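Local structure of esterase E25 (Uncultured bacterium, 4Q05) at residues G233-D238 and S306-T311; E112-Y117 and L165-R170. The protein is an esterase of the GTSAG motif subfamily of the bacterial hormone-sensitive lipase family and probably hydrolyses carboxylic ester bonds. One frame throughout, in Å; residues are numbered along the deposited sequence.

Interaction 1: residues G233-D238 and S306-T311; sequences GTPGAD and SATVRT
The Pro235 ring lies across Thr308 at about a right angle, its CD 3.3 Å from Thr308 OG1. That hydroxyl is bonded to Leu304 O, just before its helix starts, and the ring meets it by packing alone. One turn on, Thr311 OG1 sits anti to its carbonyl carbon (chi1 -63°), where it can bond back to Ala307 O at 2.8 Å. The same carbonyl takes the Thr311 amide, so two bonds grip it, and the pinned hydroxyl is pressed against Ala237, with OG1 3.0 Å from CB. Ala307 turns its methyl toward the loop, CB 3.4 Å from Pro235 O and 4.4 Å from Ala237 CB. Arg310 bends at chi3 and clasps one carboxylate oxygen end-on, NH1 at 2.8 Å and NH2 at 3.1 Å from Asp238 OD2. The oxygen lies at the guanidinium edge and is met on its anti side, while the two flat groups stand 66° apart. Asp238 OD1 turns to Ser240 OG. The contact seats helix 305-317 on the loop leaving strand 229-235. At the strand's end Thr234 OG1 bonds Asp302 and His332, probably the acid and histidine of a catalytic triad with Ser206 of the GxSxG elbow as nucleophile, as in related alpha/beta hydrolases. Helix 206-221 covers Pro235 and Ala237, strands 294-299 and 322-327 support Thr308, and Ser306 reaches Glu328 of the second subunit.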
ATOM      1  N   GLY A 233      11.028  -1.403   6.560  1.00 24.49           N
ATOM      2  CA  GLY A 233      10.553  -0.084   6.303  1.00 23.48           C
ATOM      3  C   GLY A 233      11.232   0.413   5.069  1.00 26.23           C
ATOM      4  O   GLY A 233      12.414   0.274   4.984  1.00 27.53           O
ATOM      5  N   THR A 234      10.456   0.939   4.139  1.00 22.51           N
ATOM      6  CA  THR A 234      10.912   1.468   2.868  1.00 23.91           C
ATOM      7  C   THR A 234      12.179   0.747   2.344  1.00 23.50           C
ATOM      8  O   THR A 234      13.202   1.322   2.181  1.00 24.70           O
ATOM      9  CB  THR A 234      11.045   3.005   2.915  1.00 27.57           C
ATOM     10  OG1 THR A 234      11.392   3.508   1.648  1.00 24.54           O
ATOM     11  CG2 THR A 234      12.057   3.438   3.924  1.00 23.20           C
ATOM     12  N   PRO A 235      12.010  -0.628   2.150  1.00 24.15           N
ATOM     13  CA  PRO A 235      13.252  -1.358   1.886  1.00 22.15           C
ATOM     14  C   PRO A 235      13.880  -1.067   0.534  1.00 24.75           C
ATOM     15  O   PRO A 235      13.184  -0.813  -0.404  1.00 22.84           O
ATOM     16  CB  PRO A 235      12.823  -2.804   1.957  1.00 22.48           C
ATOM     17  CG  PRO A 235      11.454  -2.815   1.487  1.00 20.02           C
ATOM     18  CD  PRO A 235      10.881  -1.685   2.176  1.00 21.49           C
ATOM     19  N   GLY A 236      15.194  -1.092   0.472  1.00 23.76           N
ATOM     20  CA  GLY A 236      15.894  -0.940  -0.774  1.00 22.62           C
ATOM     21  C   GLY A 236      15.937  -2.297  -1.422  1.00 27.04           C
ATOM     22  O   GLY A 236      16.989  -2.872  -1.586  1.00 24.02           O
ATOM     23  N   ALA A 237      14.759  -2.816  -1.724  1.00 20.97           N
ATOM     24  CA  ALA A 237      14.621  -4.201  -2.167  1.00 23.78           C
ATOM     25  C   ALA A 237      15.028  -4.403  -3.629  1.00 19.86           C
ATOM     26  O   ALA A 237      15.529  -5.459  -4.005  1.00 24.61           O
ATOM     27  CB  ALA A 237      13.186  -4.686  -1.936  1.00 22.37           C
ATOM     28  N   ASP A 238      14.796  -3.391  -4.452  1.00 24.45           N
ATOM     29  CA  ASP A 238      15.257  -3.408  -5.848  1.00 26.70           C
ATOM     30  C   ASP A 238      15.955  -2.098  -6.143  1.00 22.06           C
ATOM     31  O   ASP A 238      15.304  -1.057  -6.240  1.00 27.20           O
ATOM     32  CB  ASP A 238      14.074  -3.592  -6.806  1.00 25.61           C
ATOM     33  CG  ASP A 238      14.499  -3.682  -8.265  1.00 29.21           C
ATOM     34  OD1 ASP A 238      15.689  -3.431  -8.577  1.00 25.51           O
ATOM     35  OD2 ASP A 238      13.625  -3.999  -9.107  1.00 24.97           O
ATOM     36  N   SER A 306       7.276   1.474  -4.594  1.00 23.23           N
ATOM     37  CA  SER A 306       7.223   0.295  -5.458  1.00 22.67           C
ATOM     38  C   SER A 306       8.075  -0.837  -4.887  1.00 21.81           C
ATOM     39  O   SER A 306       7.643  -1.996  -4.842  1.00 24.01           O
ATOM     40  CB  SER A 306       7.687   0.640  -6.891  1.00 21.46           C
ATOM     41  OG  SER A 306       6.721   1.417  -7.571  1.00 23.79           O
ATOM     42  N   ALA A 307       9.289  -0.514  -4.453  1.00 20.90           N
ATOM     43  CA  ALA A 307      10.164  -1.541  -3.882  1.00 21.42           C
ATOM     44  C   ALA A 307       9.446  -2.224  -2.727  1.00 25.50           C
ATOM     45  O   ALA A 307       9.556  -3.443  -2.524  1.00 23.95           O
ATOM     46  CB  ALA A 307      11.494  -0.926  -3.391  1.00 24.30           C
ATOM     47  N   THR A 308       8.695  -1.429  -1.972  1.00 22.33           N
ATOM     48  CA  THR A 308       8.045  -1.933  -0.777  1.00 22.86           C
ATOM     49  C   THR A 308       6.870  -2.849  -1.109  1.00 22.75           C
ATOM     50  O   THR A 308       6.773  -3.975  -0.606  1.00 21.17           O
ATOM     51  CB  THR A 308       7.553  -0.776   0.116  1.00 24.05           C
ATOM     52  OG1 THR A 308       8.665   0.086   0.410  1.00 23.67           O
ATOM     53  CG2 THR A 308       6.948  -1.335   1.429  1.00 18.29           C
ATOM     54  N   VAL A 309       5.978  -2.361  -1.953  1.00 19.89           N
ATOM     55  CA  VAL A 309       4.752  -3.096  -2.227  1.00 23.26           C
ATOM     56  C   VAL A 309       5.053  -4.301  -3.112  1.00 20.81           C
ATOM     57  O   VAL A 309       4.377  -5.322  -3.024  1.00 23.04           O
ATOM     58  CB  VAL A 309       3.646  -2.206  -2.841  1.00 21.29           C
ATOM     59  CG1 VAL A 309       3.352  -1.019  -1.916  1.00 22.42           C
ATOM     60  CG2 VAL A 309       4.010  -1.733  -4.240  1.00 20.98           C
ATOM     61  N   ARG A 310       6.079  -4.179  -3.948  1.00 22.81           N
ATOM     62  CA  ARG A 310       6.539  -5.313  -4.747  1.00 22.05           C
ATOM     63  C   ARG A 310       7.054  -6.381  -3.814  1.00 22.17           C
ATOM     64  O   ARG A 310       6.817  -7.561  -4.025  1.00 22.75           O
ATOM     65  CB  ARG A 310       7.623  -4.905  -5.741  1.00 21.79           C
ATOM     66  CG  ARG A 310       7.094  -4.125  -6.944  1.00 21.25           C
ATOM     67  CD  ARG A 310       8.241  -3.574  -7.765  1.00 21.74           C
ATOM     68  NE  ARG A 310       9.058  -4.653  -8.312  1.00 26.24           N
ATOM     69  CZ  ARG A 310      10.309  -4.514  -8.735  1.00 29.31           C
ATOM     70  NH1 ARG A 310      10.917  -3.337  -8.661  1.00 26.63           N
ATOM     71  NH2 ARG A 310      10.963  -5.561  -9.210  1.00 29.22           N
ATOM     72  N   THR A 311       7.743  -5.974  -2.756  1.00 22.11           N
ATOM     73  CA  THR A 311       8.258  -6.954  -1.808  1.00 21.06           C
ATOM     74  C   THR A 311       7.116  -7.589  -1.012  1.00 20.89           C
ATOM     75  O   THR A 311       7.090  -8.798  -0.811  1.00 25.53           O
ATOM     76  CB  THR A 311       9.293  -6.345  -0.843  1.00 24.04           C
ATOM     77  OG1 THR A 311      10.435  -5.884  -1.584  1.00 21.54           O
ATOM     78  CG2 THR A 311       9.728  -7.385   0.171  1.00 17.34           C
TER

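Interaction 2: residues E112-Y117 and L165-R170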
ATOM      1  N   GLU A 112      31.772  -9.538  18.549  1.00 28.31           N
ATOM      2  CA  GLU A 112      32.625 -10.243  17.601  1.00 27.64           C
ATOM      3  C   GLU A 112      33.240  -9.278  16.603  1.00 28.37           C
ATOM      4  O   GLU A 112      33.251  -9.530  15.402  1.00 25.10           O
ATOM      5  CB  GLU A 112      31.820 -11.324  16.877  1.00 27.86           C
ATOM      6  CG  GLU A 112      31.308 -12.383  17.834  1.00 30.76           C
ATOM      7  CD  GLU A 112      32.460 -13.135  18.483  1.00 40.90           C
ATOM      8  OE1 GLU A 112      33.369 -13.541  17.730  1.00 37.07           O
ATOM      9  OE2 GLU A 112      32.470 -13.299  19.726  1.00 40.40           O
ATOM     10  N   GLY A 113      33.735  -8.154  17.109  1.00 27.44           N
ATOM     11  CA  GLY A 113      34.428  -7.198  16.270  1.00 29.04           C
ATOM     12  C   GLY A 113      33.494  -6.248  15.536  1.00 29.16           C
ATOM     13  O   GLY A 113      33.956  -5.320  14.881  1.00 29.31           O
ATOM     14  N   VAL A 114      32.186  -6.481  15.632  1.00 28.03           N
ATOM     15  CA  VAL A 114      31.204  -5.621  14.947  1.00 29.18           C
ATOM     16  C   VAL A 114      30.698  -4.506  15.865  1.00 26.17           C
ATOM     17  O   VAL A 114      30.267  -4.754  16.993  1.00 25.52           O
ATOM     18  CB  VAL A 114      29.971  -6.415  14.414  1.00 29.77           C
ATOM     19  CG1 VAL A 114      28.994  -5.471  13.677  1.00 23.20           C
ATOM     20  CG2 VAL A 114      30.407  -7.557  13.494  1.00 25.64           C
ATOM     21  N   SER A 115      30.752  -3.277  15.370  1.00 27.53           N
ATOM     22  CA  SER A 115      30.203  -2.129  16.085  1.00 28.08           C
ATOM     23  C   SER A 115      28.687  -2.279  16.245  1.00 28.19           C
ATOM     24  O   SER A 115      27.976  -2.525  15.269  1.00 26.68           O
ATOM     25  CB  SER A 115      30.512  -0.851  15.304  1.00 29.11           C
ATOM     26  OG  SER A 115      30.062   0.288  16.006  1.00 30.62           O
ATOM     27  N   VAL A 116      28.192  -2.152  17.473  1.00 27.67           N
ATOM     28  CA  VAL A 116      26.746  -2.190  17.715  1.00 28.12           C
ATOM     29  C   VAL A 116      26.312  -1.113  18.700  1.00 29.69           C
ATOM     30  O   VAL A 116      27.128  -0.566  19.429  1.00 28.79           O
ATOM     31  CB  VAL A 116      26.284  -3.554  18.268  1.00 26.30           C
ATOM     32  CG1 VAL A 116      26.636  -4.669  17.283  1.00 27.63           C
ATOM     33  CG2 VAL A 116      26.896  -3.815  19.657  1.00 26.56           C
ATOM     34  N   TYR A 117      25.017  -0.822  18.724  1.00 26.95           N
ATOM     35  CA  TYR A 117      24.474   0.074  19.730  1.00 25.08           C
ATOM     36  C   TYR A 117      23.334  -0.611  20.428  1.00 26.38           C
ATOM     37  O   TYR A 117      22.393  -1.083  19.775  1.00 24.65           O
ATOM     38  CB  TYR A 117      24.009   1.390  19.103  1.00 26.67           C
ATOM     39  CG  TYR A 117      25.166   2.227  18.635  1.00 30.83           C
ATOM     40  CD1 TYR A 117      25.820   3.089  19.505  1.00 29.84           C
ATOM     41  CD2 TYR A 117      25.639   2.118  17.338  1.00 26.21           C
ATOM     42  CE1 TYR A 117      26.905   3.837  19.081  1.00 29.38           C
ATOM     43  CE2 TYR A 117      26.717   2.861  16.911  1.00 26.28           C
ATOM     44  CZ  TYR A 117      27.343   3.716  17.782  1.00 30.32           C
ATOM     45  OH  TYR A 117      28.419   4.452  17.350  1.00 30.36           O
ATOM     46  N   LEU A 165      18.970  -3.751  19.333  1.00 26.33           N
ATOM     47  CA  LEU A 165      20.402  -3.832  19.131  1.00 27.67           C
ATOM     48  C   LEU A 165      20.653  -3.366  17.697  1.00 25.26           C
ATOM     49  O   LEU A 165      20.288  -4.052  16.740  1.00 25.74           O
ATOM     50  CB  LEU A 165      20.880  -5.272  19.325  1.00 27.02           C
ATOM     51  CG  LEU A 165      22.365  -5.540  19.028  1.00 29.46           C
ATOM     52  CD1 LEU A 165      23.241  -4.785  20.016  1.00 29.47           C
ATOM     53  CD2 LEU A 165      22.653  -7.031  19.093  1.00 29.38           C
ATOM     54  N   SER A 166      21.245  -2.187  17.542  1.00 25.02           N
ATOM     55  CA  SER A 166      21.456  -1.649  16.204  1.00 27.46           C
ATOM     56  C   SER A 166      22.850  -1.979  15.715  1.00 27.46           C
ATOM     57  O   SER A 166      23.837  -1.709  16.393  1.00 27.96           O
ATOM     58  CB  SER A 166      21.221  -0.137  16.161  1.00 25.11           C
ATOM     59  OG  SER A 166      21.165   0.312  14.815  1.00 26.76           O
ATOM     60  N   ILE A 167      22.926  -2.575  14.533  1.00 25.82           N
ATOM     61  CA  ILE A 167      24.206  -2.992  13.995  1.00 25.03           C
ATOM     62  C   ILE A 167      24.862  -1.903  13.144  1.00 28.52           C
ATOM     63  O   ILE A 167      24.340  -1.494  12.116  1.00 23.41           O
ATOM     64  CB  ILE A 167      24.069  -4.271  13.167  1.00 27.48           C
ATOM     65  CG1 ILE A 167      23.352  -5.337  14.010  1.00 26.37           C
ATOM     66  CG2 ILE A 167      25.453  -4.707  12.666  1.00 23.04           C
ATOM     67  CD1 ILE A 167      23.084  -6.635  13.286  1.00 27.88           C
ATOM     68  N   ASP A 168      26.019  -1.446  13.595  1.00 23.50           N
ATOM     69  CA  ASP A 168      26.774  -0.422  12.902  1.00 23.65           C
ATOM     70  C   ASP A 168      27.728  -1.139  11.945  1.00 30.73           C
ATOM     71  O   ASP A 168      28.939  -1.207  12.159  1.00 29.27           O
ATOM     72  CB  ASP A 168      27.520   0.410  13.940  1.00 23.34           C
ATOM     73  CG  ASP A 168      28.451   1.420  13.326  1.00 25.27           C
ATOM     74  OD1 ASP A 168      28.297   1.766  12.137  1.00 29.45           O
ATOM     75  OD2 ASP A 168      29.345   1.878  14.055  1.00 27.96           O
ATOM     76  N   TYR A 169      27.154  -1.694  10.890  1.00 25.13           N
ATOM     77  CA  TYR A 169      27.896  -2.538   9.978  1.00 27.28           C
ATOM     78  C   TYR A 169      28.844  -1.717   9.133  1.00 28.15           C
ATOM     79  O   TYR A 169      28.591  -0.542   8.858  1.00 26.04           O
ATOM     80  CB  TYR A 169      26.933  -3.323   9.082  1.00 22.29           C
ATOM     81  CG  TYR A 169      25.804  -2.488   8.505  1.00 24.63           C
ATOM     82  CD1 TYR A 169      25.992  -1.729   7.359  1.00 24.57           C
ATOM     83  CD2 TYR A 169      24.550  -2.461   9.111  1.00 26.00           C
ATOM     84  CE1 TYR A 169      24.965  -0.968   6.818  1.00 25.28           C
ATOM     85  CE2 TYR A 169      23.506  -1.698   8.578  1.00 23.56           C
ATOM     86  CZ  TYR A 169      23.728  -0.957   7.427  1.00 25.39           C
ATOM     87  OH  TYR A 169      22.709  -0.214   6.878  1.00 26.46           O
ATOM     88  N   ARG A 170      29.933  -2.348   8.716  1.00 23.53           N
ATOM     89  CA  ARG A 170      30.939  -1.681   7.900  1.00 28.00           C
ATOM     90  C   ARG A 170      30.369  -1.411   6.514  1.00 25.60           C
ATOM     91  O   ARG A 170      29.699  -2.272   5.933  1.00 28.05           O
ATOM     92  CB  ARG A 170      32.205  -2.553   7.790  1.00 28.41           C
ATOM     93  CG  ARG A 170      33.049  -2.655   9.068  1.00 31.00           C
ATOM     94  CD  ARG A 170      34.131  -3.752   8.941  1.00 30.35           C
ATOM     95  NE  ARG A 170      33.522  -5.057   8.694  1.00 35.92           N
ATOM     96  CZ  ARG A 170      34.018  -6.000   7.895  1.00 40.41           C
ATOM     97  NH1 ARG A 170      35.161  -5.804   7.247  1.00 37.01           N
ATOM     98  NH2 ARG A 170      33.362  -7.151   7.745  1.00 33.79           N
TER
HETATM   99  O   HOH W   1      31.190  -2.876  12.471  1.00 27.76           O
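Tyr117 O receives the Ser166 amide in a nearly straight bond, N to O 2.7 Å, and the return bond from Tyr117 N to Ser166 O measures 2.8 Å. Both donors lie in the carbonyl plane, as expected of a regular antiparallel hydrogen-bonded pair. Two residues along, the pairing slackens: Asp168 N still reaches Ser115 O at 2.8 Å, but tilted 34° from the carbonyl plane. A water then completes the link, accepting from Ser115 N and donating to Asp168 O, as the chain bends through an inverse gamma turn centred on Asp168. On the face of Tyr117 and Asp168, the tyrosine CG sits anti to its carbonyl carbon (chi1 -70°), bringing CE2 to 3.9 Å from Asp168 CB. The approach is oblique, with ring and carboxylate planes 33° apart, and Asp168 OD1 is held by Gly146 N. Across the sheet, beside Val116 and Ile167, the contacts are apolar. Leu165 CD1 comes up against Val116 CB at 3.7 Å, while Val114 CG1 and Ile167 CG2 meet at 3.8 Å. Val114 also packs on helix 179-194, and Ile167 on strand 132-136. Strand 114-120 lies between 105-111 and 164-168, antiparallel to both; this is the antiparallel margin of the mixed central sheet of an alpha/beta hydrolase fold, next to its parallel core.

In the fold
Both contacts draw on the one eight-stranded sheet, but on opposite sides of the chain's centre: their own centres lie 24 Å apart and their nearest atoms about 10 Å, without touching. Along the chain they come in series, interaction 2 closing before interaction 1 opens. Interaction 2 joins two neighbouring strands, 114-120 and 164-168, toward the antiparallel margin, where no other chain of the assembly touches it. Interaction 1 instead packs helix 305-317 on the end of strand 229-235, in the parallel part, beside the probable nucleophile elbow at Ser206 and by the second subunit. Strands 132-136 and 200-205 lie between the two, and only interaction 1 borders the probable catalytic region.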